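Local coordinates for flagellar hook-associated protein (Burkholderia pseudomallei, PDB 4UT1) that probably serves as a structural component of the bacterial flagellum, at the junction between hook and filament, at residues N104-P109 with G595-Y600; A111-A116 with A148-A153. One frame throughout, in Å; residues are numbered along the deposited sequence.

Contact 1 of 2, residues N104-P109 with G595-Y600; sequences NYVGSP and GAYAGY. With EDO (1,2-ethanediol), chain P.
The chain that leaves helix 80-106 runs against helix 593-630 closely enough to put Pro-109 CA 4.2 Å from Ala-598 CA. There Pro-109 CB packs on Ala-598 CB at 3.9 Å, and Pro-109 O receives a CA-H...O contact from Ala-598 CA, bent to 125° at the hydrogen. The same carbonyl oxygen lies in the plane of the Tyr-597 ring at its edge, 3.5 Å from CD2. Val-106, in the last turn of its helix, comes from the direction opposite to Tyr-600 and lays CG2 3.6 Å from the phenol OH, while CG1 reaches the CE2 corner of the ring. With CG1 anti to the backbone N (chi1 171°), both Val-106 methyls are turned to the tyrosines. Gly-107 ends the helix with positive phi (75°) and turns the chain toward Pro-109. The contact thus joins the early and late parts of the sequence within the helical bundle of FlgK, where Val-106 and Pro-109 also touch Val-601 and helix 287-322 packs on Tyr-597 and Tyr-600. A water 2.7 Å from Val-106 O can also donate to Ser-108 O, and lies so close to Tyr-597 OH that this third link is doubtful in detail. A 1,2-ethanediol, probably from the crystallisation liquor, places O2 at the edge of the Tyr-600 ring, hydrogen-bonded to Tyr-597 OH at 3.0 Å and Tyr-600 OH at 2.8 Å; its C2 lies 3.7 Å from Tyr-105 CE2. Tyr-600 OH has a further hydrogen bond to Tyr-158 OH of helix 134-193.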
ATOM      1  N   ASN A 104       5.868 -16.078  11.276  1.00 16.74           N
ATOM      2  CA  ASN A 104       5.884 -16.198  12.726  1.00 15.18           C
ATOM      3  C   ASN A 104       5.782 -14.822  13.349  1.00 19.09           C
ATOM      4  O   ASN A 104       5.114 -14.624  14.374  1.00 18.98           O
ATOM      5  CB  ASN A 104       7.165 -16.909  13.199  1.00 18.95           C
ATOM      6  CG  ASN A 104       7.197 -18.374  12.813  1.00 24.59           C
ATOM      7  OD1 ASN A 104       6.176 -18.956  12.454  1.00 30.69           O
ATOM      8  ND2 ASN A 104       8.377 -18.984  12.899  1.00 31.22           N
ATOM      9  N   TYR A 105       6.433 -13.857  12.712  1.00 19.84           N
ATOM     10  CA  TYR A 105       6.341 -12.484  13.167  1.00 19.28           C
ATOM     11  C   TYR A 105       4.927 -11.920  13.018  1.00 19.29           C
ATOM     12  O   TYR A 105       4.391 -11.351  13.959  1.00 17.29           O
ATOM     13  CB  TYR A 105       7.306 -11.583  12.408  1.00 23.71           C
ATOM     14  CG  TYR A 105       7.052 -10.138  12.737  1.00 22.63           C
ATOM     15  CD1 TYR A 105       7.529  -9.584  13.921  1.00 26.90           C
ATOM     16  CD2 TYR A 105       6.301  -9.331  11.888  1.00 27.54           C
ATOM     17  CE1 TYR A 105       7.282  -8.260  14.240  1.00 29.59           C
ATOM     18  CE2 TYR A 105       6.047  -8.004  12.201  1.00 26.54           C
ATOM     19  CZ  TYR A 105       6.545  -7.476  13.375  1.00 23.23           C
ATOM     20  OH  TYR A 105       6.297  -6.160  13.682  1.00 27.20           O
ATOM     21  N   VAL A 106       4.344 -12.061  11.830  1.00 16.63           N
ATOM     22  CA  VAL A 106       3.044 -11.457  11.532  1.00 19.16           C
ATOM     23  C   VAL A 106       1.901 -12.037  12.366  1.00 19.85           C
ATOM     24  O   VAL A 106       1.007 -11.296  12.787  1.00 18.23           O
ATOM     25  CB  VAL A 106       2.695 -11.599  10.041  1.00 16.35           C
ATOM     26  CG1 VAL A 106       1.279 -11.173   9.789  1.00 21.35           C
ATOM     27  CG2 VAL A 106       3.638 -10.739   9.214  1.00 18.30           C
ATOM     28  N   GLY A 107       1.919 -13.350  12.596  1.00 17.48           N
ATOM     29  CA  GLY A 107       0.906 -13.976  13.438  1.00 21.99           C
ATOM     30  C   GLY A 107      -0.457 -14.140  12.785  1.00 19.94           C
ATOM     31  O   GLY A 107      -0.554 -14.324  11.568  1.00 17.41           O
ATOM     32  N   SER A 108      -1.515 -14.052  13.593  1.00 17.44           N
ATOM     33  CA  SER A 108      -2.863 -14.395  13.157  1.00 18.48           C
ATOM     34  C   SER A 108      -3.522 -13.322  12.275  1.00 19.90           C
ATOM     35  O   SER A 108      -3.358 -12.124  12.515  1.00 20.34           O
ATOM     36  CB  SER A 108      -3.742 -14.666  14.393  1.00 19.07           C
ATOM     37  OG  SER A 108      -5.115 -14.571  14.069  1.00 19.51           O
ATOM     38  N   PRO A 109      -4.288 -13.753  11.260  1.00 16.19           N
ATOM     39  CA  PRO A 109      -4.958 -12.807  10.360  1.00 16.56           C
ATOM     40  C   PRO A 109      -6.080 -12.045  11.049  1.00 18.29           C
ATOM     41  O   PRO A 109      -6.567 -11.072  10.496  1.00 16.19           O
ATOM     42  CB  PRO A 109      -5.505 -13.707   9.245  1.00 18.94           C
ATOM     43  CG  PRO A 109      -5.644 -15.039   9.873  1.00 22.47           C
ATOM     44  CD  PRO A 109      -4.506 -15.154  10.848  1.00 17.46           C
ATOM     45  N   GLY A 595     -10.601  -6.987   7.016  1.00 16.59           N
ATOM     46  CA  GLY A 595     -10.707  -7.998   5.983  1.00 20.25           C
ATOM     47  C   GLY A 595      -9.474  -7.974   5.095  1.00 20.47           C
ATOM     48  O   GLY A 595      -8.951  -9.020   4.709  1.00 21.63           O
ATOM     49  N   ALA A 596      -9.004  -6.773   4.778  1.00 16.59           N
ATOM     50  CA  ALA A 596      -7.794  -6.620   3.971  1.00 17.76           C
ATOM     51  C   ALA A 596      -6.571  -7.079   4.756  1.00 18.30           C
ATOM     52  O   ALA A 596      -5.681  -7.713   4.205  1.00 20.80           O
ATOM     53  CB  ALA A 596      -7.633  -5.179   3.519  1.00 16.92           C
ATOM     54  N   TYR A 597      -6.535  -6.775   6.050  1.00 17.19           N
ATOM     55  CA  TYR A 597      -5.463  -7.285   6.914  1.00 17.60           C
ATOM     56  C   TYR A 597      -5.387  -8.809   6.902  1.00 20.22           C
ATOM     57  O   TYR A 597      -4.294  -9.384   6.886  1.00 15.40           O
ATOM     58  CB  TYR A 597      -5.645  -6.817   8.357  1.00 16.55           C
ATOM     59  CG  TYR A 597      -4.485  -7.195   9.252  1.00 20.74           C
ATOM     60  CD1 TYR A 597      -3.307  -6.457   9.233  1.00 16.11           C
ATOM     61  CD2 TYR A 597      -4.557  -8.295  10.100  1.00 18.65           C
ATOM     62  CE1 TYR A 597      -2.249  -6.794  10.035  1.00 17.07           C
ATOM     63  CE2 TYR A 597      -3.490  -8.636  10.917  1.00 18.16           C
ATOM     64  CZ  TYR A 597      -2.344  -7.879  10.879  1.00 20.05           C
ATOM     65  OH  TYR A 597      -1.270  -8.208  11.671  1.00 20.06           O
ATOM     66  N   ALA A 598      -6.543  -9.464   6.942  1.00 17.80           N
ATOM     67  CA  ALA A 598      -6.569 -10.925   6.940  1.00 17.15           C
ATOM     68  C   ALA A 598      -6.009 -11.489   5.629  1.00 16.56           C
ATOM     69  O   ALA A 598      -5.315 -12.503   5.628  1.00 17.33           O
ATOM     70  CB  ALA A 598      -7.981 -11.436   7.183  1.00 18.31           C
ATOM     71  N   GLY A 599      -6.305 -10.829   4.517  1.00 17.69           N
ATOM     72  CA  GLY A 599      -5.762 -11.242   3.232  1.00 18.76           C
ATOM     73  C   GLY A 599      -4.251 -11.087   3.181  1.00 19.32           C
ATOM     74  O   GLY A 599      -3.546 -11.944   2.656  1.00 16.78           O
ATOM     75  N   TYR A 600      -3.756  -9.989   3.741  1.00 16.48           N
ATOM     76  CA  TYR A 600      -2.325  -9.710   3.756  1.00 18.25           C
ATOM     77  C   TYR A 600      -1.589 -10.777   4.574  1.00 16.43           C
ATOM     78  O   TYR A 600      -0.533 -11.279   4.165  1.00 16.32           O
ATOM     79  CB  TYR A 600      -2.083  -8.286   4.301  1.00 17.06           C
ATOM     80  CG  TYR A 600      -0.926  -8.131   5.257  1.00 15.55           C
ATOM     81  CD1 TYR A 600       0.358  -7.874   4.786  1.00 15.47           C
ATOM     82  CD2 TYR A 600      -1.116  -8.218   6.630  1.00 17.92           C
ATOM     83  CE1 TYR A 600       1.409  -7.737   5.647  1.00 15.80           C
ATOM     84  CE2 TYR A 600      -0.063  -8.081   7.505  1.00 15.25           C
ATOM     85  CZ  TYR A 600       1.197  -7.835   7.009  1.00 16.88           C
ATOM     86  OH  TYR A 600       2.250  -7.688   7.871  1.00 16.61           O
TER
HETATM   87  C1  EDO P1642       2.153  -7.862  12.917  1.00 25.74           C
HETATM   88  O1  EDO P1642       1.010  -7.217  13.507  1.00 30.65           O
HETATM   89  C2  EDO P1642       2.495  -7.230  11.567  1.00 26.11           C
HETATM   90  O2  EDO P1642       1.467  -7.470  10.580  1.00 23.12           O
HETATM   91  O   HOH W   1      -1.513 -10.270  13.147  1.00 20.54           O

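Contact 2 of 2, residues A111-A116 with A148-A153; sequences AGIATA and ASQLVA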
ATOM      1  N   ALA A 111      -5.773 -11.082  14.442  1.00 21.78           N
ATOM      2  CA  ALA A 111      -5.202 -10.503  15.654  1.00 24.37           C
ATOM      3  C   ALA A 111      -4.270  -9.342  15.314  1.00 21.36           C
ATOM      4  O   ALA A 111      -4.311  -8.806  14.204  1.00 19.34           O
ATOM      5  CB  ALA A 111      -4.451 -11.567  16.458  1.00 25.58           C
ATOM      6  N   GLY A 112      -3.428  -8.968  16.275  1.00 20.35           N
ATOM      7  CA  GLY A 112      -2.427  -7.941  16.051  1.00 19.08           C
ATOM      8  C   GLY A 112      -3.036  -6.643  15.559  1.00 20.23           C
ATOM      9  O   GLY A 112      -3.972  -6.117  16.156  1.00 19.13           O
ATOM     10  N   ILE A 113      -2.521  -6.137  14.446  1.00 19.08           N
ATOM     11  CA  ILE A 113      -2.976  -4.865  13.912  1.00 19.66           C
ATOM     12  C   ILE A 113      -4.485  -4.858  13.615  1.00 17.92           C
ATOM     13  O   ILE A 113      -5.142  -3.837  13.774  1.00 15.09           O
ATOM     14  CB  ILE A 113      -2.172  -4.498  12.648  1.00 19.49           C
ATOM     15  CG1 ILE A 113      -0.779  -3.991  13.063  1.00 18.60           C
ATOM     16  CG2 ILE A 113      -2.925  -3.456  11.820  1.00 15.70           C
ATOM     17  CD1 ILE A 113       0.301  -4.149  12.015  1.00 17.84           C
ATOM     18  N   ALA A 114      -5.041  -5.997  13.206  1.00 17.42           N
ATOM     19  CA  ALA A 114      -6.486  -6.060  12.965  1.00 17.40           C
ATOM     20  C   ALA A 114      -7.252  -5.791  14.262  1.00 16.35           C
ATOM     21  O   ALA A 114      -8.272  -5.087  14.272  1.00 18.33           O
ATOM     22  CB  ALA A 114      -6.881  -7.410  12.381  1.00 23.03           C
ATOM     23  N   THR A 115      -6.752  -6.332  15.361  1.00 15.06           N
ATOM     24  CA  THR A 115      -7.389  -6.106  16.650  1.00 16.90           C
ATOM     25  C   THR A 115      -7.244  -4.651  17.085  1.00 14.39           C
ATOM     26  O   THR A 115      -8.185  -4.073  17.608  1.00 14.99           O
ATOM     27  CB  THR A 115      -6.818  -7.024  17.744  1.00 18.32           C
ATOM     28  OG1 THR A 115      -7.230  -8.371  17.485  1.00 24.20           O
ATOM     29  CG2 THR A 115      -7.344  -6.603  19.100  1.00 17.31           C
ATOM     30  N   ALA A 116      -6.064  -4.069  16.871  1.00 13.42           N
ATOM     31  CA  ALA A 116      -5.837  -2.666  17.225  1.00 14.61           C
ATOM     32  C   ALA A 116      -6.781  -1.753  16.438  1.00 14.98           C
ATOM     33  O   ALA A 116      -7.289  -0.766  16.969  1.00 14.08           O
ATOM     34  CB  ALA A 116      -4.387  -2.268  16.974  1.00 14.37           C
ATOM     35  N   ALA A 148      -0.615   2.843  16.472  1.00 12.75           N
ATOM     36  CA  ALA A 148       0.544   3.483  15.845  1.00 12.39           C
ATOM     37  C   ALA A 148       1.812   2.732  16.212  1.00 13.18           C
ATOM     38  O   ALA A 148       2.700   2.532  15.383  1.00 12.04           O
ATOM     39  CB  ALA A 148       0.655   4.947  16.270  1.00 10.69           C
ATOM     40  N   SER A 149       1.894   2.306  17.464  1.00 10.49           N
ATOM     41  CA  SER A 149       3.063   1.559  17.908  1.00 13.17           C
ATOM     42  C   SER A 149       3.267   0.313  17.073  1.00 11.83           C
ATOM     43  O   SER A 149       4.400  -0.018  16.699  1.00 11.62           O
ATOM     44  CB  SER A 149       2.927   1.177  19.391  1.00 13.30           C
ATOM     45  OG  SER A 149       3.152   2.318  20.191  1.00 17.54           O
ATOM     46  N   GLN A 150       2.175  -0.387  16.791  1.00 10.73           N
ATOM     47  CA  GLN A 150       2.272  -1.643  16.055  1.00 12.81           C
ATOM     48  C   GLN A 150       2.623  -1.411  14.593  1.00 10.84           C
ATOM     49  O   GLN A 150       3.454  -2.132  14.010  1.00 11.84           O
ATOM     50  CB  GLN A 150       0.973  -2.427  16.185  1.00 12.26           C
ATOM     51  CG  GLN A 150       0.796  -3.015  17.569  1.00 18.03           C
ATOM     52  CD  GLN A 150      -0.592  -3.547  17.804  1.00 22.89           C
ATOM     53  OE1 GLN A 150      -1.105  -4.349  17.026  1.00 29.39           O
ATOM     54  NE2 GLN A 150      -1.219  -3.092  18.872  1.00 26.70           N
ATOM     55  N   LEU A 151       1.997  -0.405  13.994  1.00 12.85           N
ATOM     56  CA  LEU A 151       2.284  -0.082  12.604  1.00 11.34           C
ATOM     57  C   LEU A 151       3.732   0.391  12.429  1.00 10.63           C
ATOM     58  O   LEU A 151       4.410  -0.039  11.513  1.00 11.86           O
ATOM     59  CB  LEU A 151       1.309   0.969  12.083  1.00 13.56           C
ATOM     60  CG  LEU A 151      -0.100   0.455  11.796  1.00 12.99           C
ATOM     61  CD1 LEU A 151      -1.050   1.606  11.462  1.00 12.17           C
ATOM     62  CD2 LEU A 151      -0.090  -0.588  10.663  1.00 13.01           C
ATOM     63  N   VAL A 152       4.190   1.299  13.282  1.00 11.63           N
ATOM     64  CA  VAL A 152       5.571   1.760  13.232  1.00 12.18           C
ATOM     65  C   VAL A 152       6.569   0.605  13.482  1.00 14.24           C
ATOM     66  O   VAL A 152       7.551   0.472  12.750  1.00 12.49           O
ATOM     67  CB  VAL A 152       5.803   2.907  14.252  1.00 14.19           C
ATOM     68  CG1 VAL A 152       7.280   3.227  14.400  1.00 15.90           C
ATOM     69  CG2 VAL A 152       5.040   4.134  13.839  1.00 15.34           C
ATOM     70  N   ALA A 153       6.316  -0.239  14.485  1.00 14.95           N
ATOM     71  CA  ALA A 153       7.178  -1.397  14.735  1.00 12.85           C
ATOM     72  C   ALA A 153       7.157  -2.346  13.541  1.00 15.46           C
ATOM     73  O   ALA A 153       8.184  -2.910  13.177  1.00 12.40           O
ATOM     74  CB  ALA A 153       6.763  -2.134  16.024  1.00 11.70           C
TER
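A mixed helix-helix contact, part apolar and part the amide of Gln-150, joins the first turn of helix 113-129 to helix 134-193, with Ile-113 and Ala-116 set against Gln-150 and Leu-151. Ile-113 CA and Gln-150 CA, the nearest pair, are 6.5 Å apart. Ile-113 reaches across with CD1, 3.8 Å from Leu-151 CD2; the two side chains cross at about a right angle. Ile-113 and Gln-150 slide past each other in opposite directions, Ile-113 CG1 meeting Gln-150 CB at 3.9 Å. The two helices run antiparallel and are linked by a short connection, forming a helical hairpin within the FlgK bundle. Gly-112 is the N-cap of the first arm, its O taking a hydrogen bond from Ala-116 N. Beyond CG the Gln-150 chain is extended, which carries its amide over to this helix start, where OE1 stands 3.3 Å from Gly-112 C. Ile-113 N is 3.4 Å from the same OE1 but at a poor angle, and no hydrogen bond forms. Ala-116 CB meets the same amide obliquely, 3.8 Å from NE2 and nearly as close to OE1. Leu-151 also packs on Ala-311 of helix 287-322 and on Phe-434, and Ile-113 on Leu-307.

The two contacts have their centres 11 Å apart and share one helical bundle. Contact 2 is nested inside the long chain loop closed by contact 1: helix 80-106 leads through a short turn into helix 113-129, against which helix 134-193 folds back, whereas helix 593-630 returns only after the beta-sheet parts of the chain. Tyr-597 joins the two directly, its CD2 3.4 Å from Ala-114 CB and its CE1 3.5 Å from Ile-113 CB. Helix 287-322 touches residues of both contacts. Around this point, three consecutive helices, 80-106, 113-129 and 134-193, thus meet helices 287-322 and 593-630 from much later in the sequence, in the elongated body of the protein.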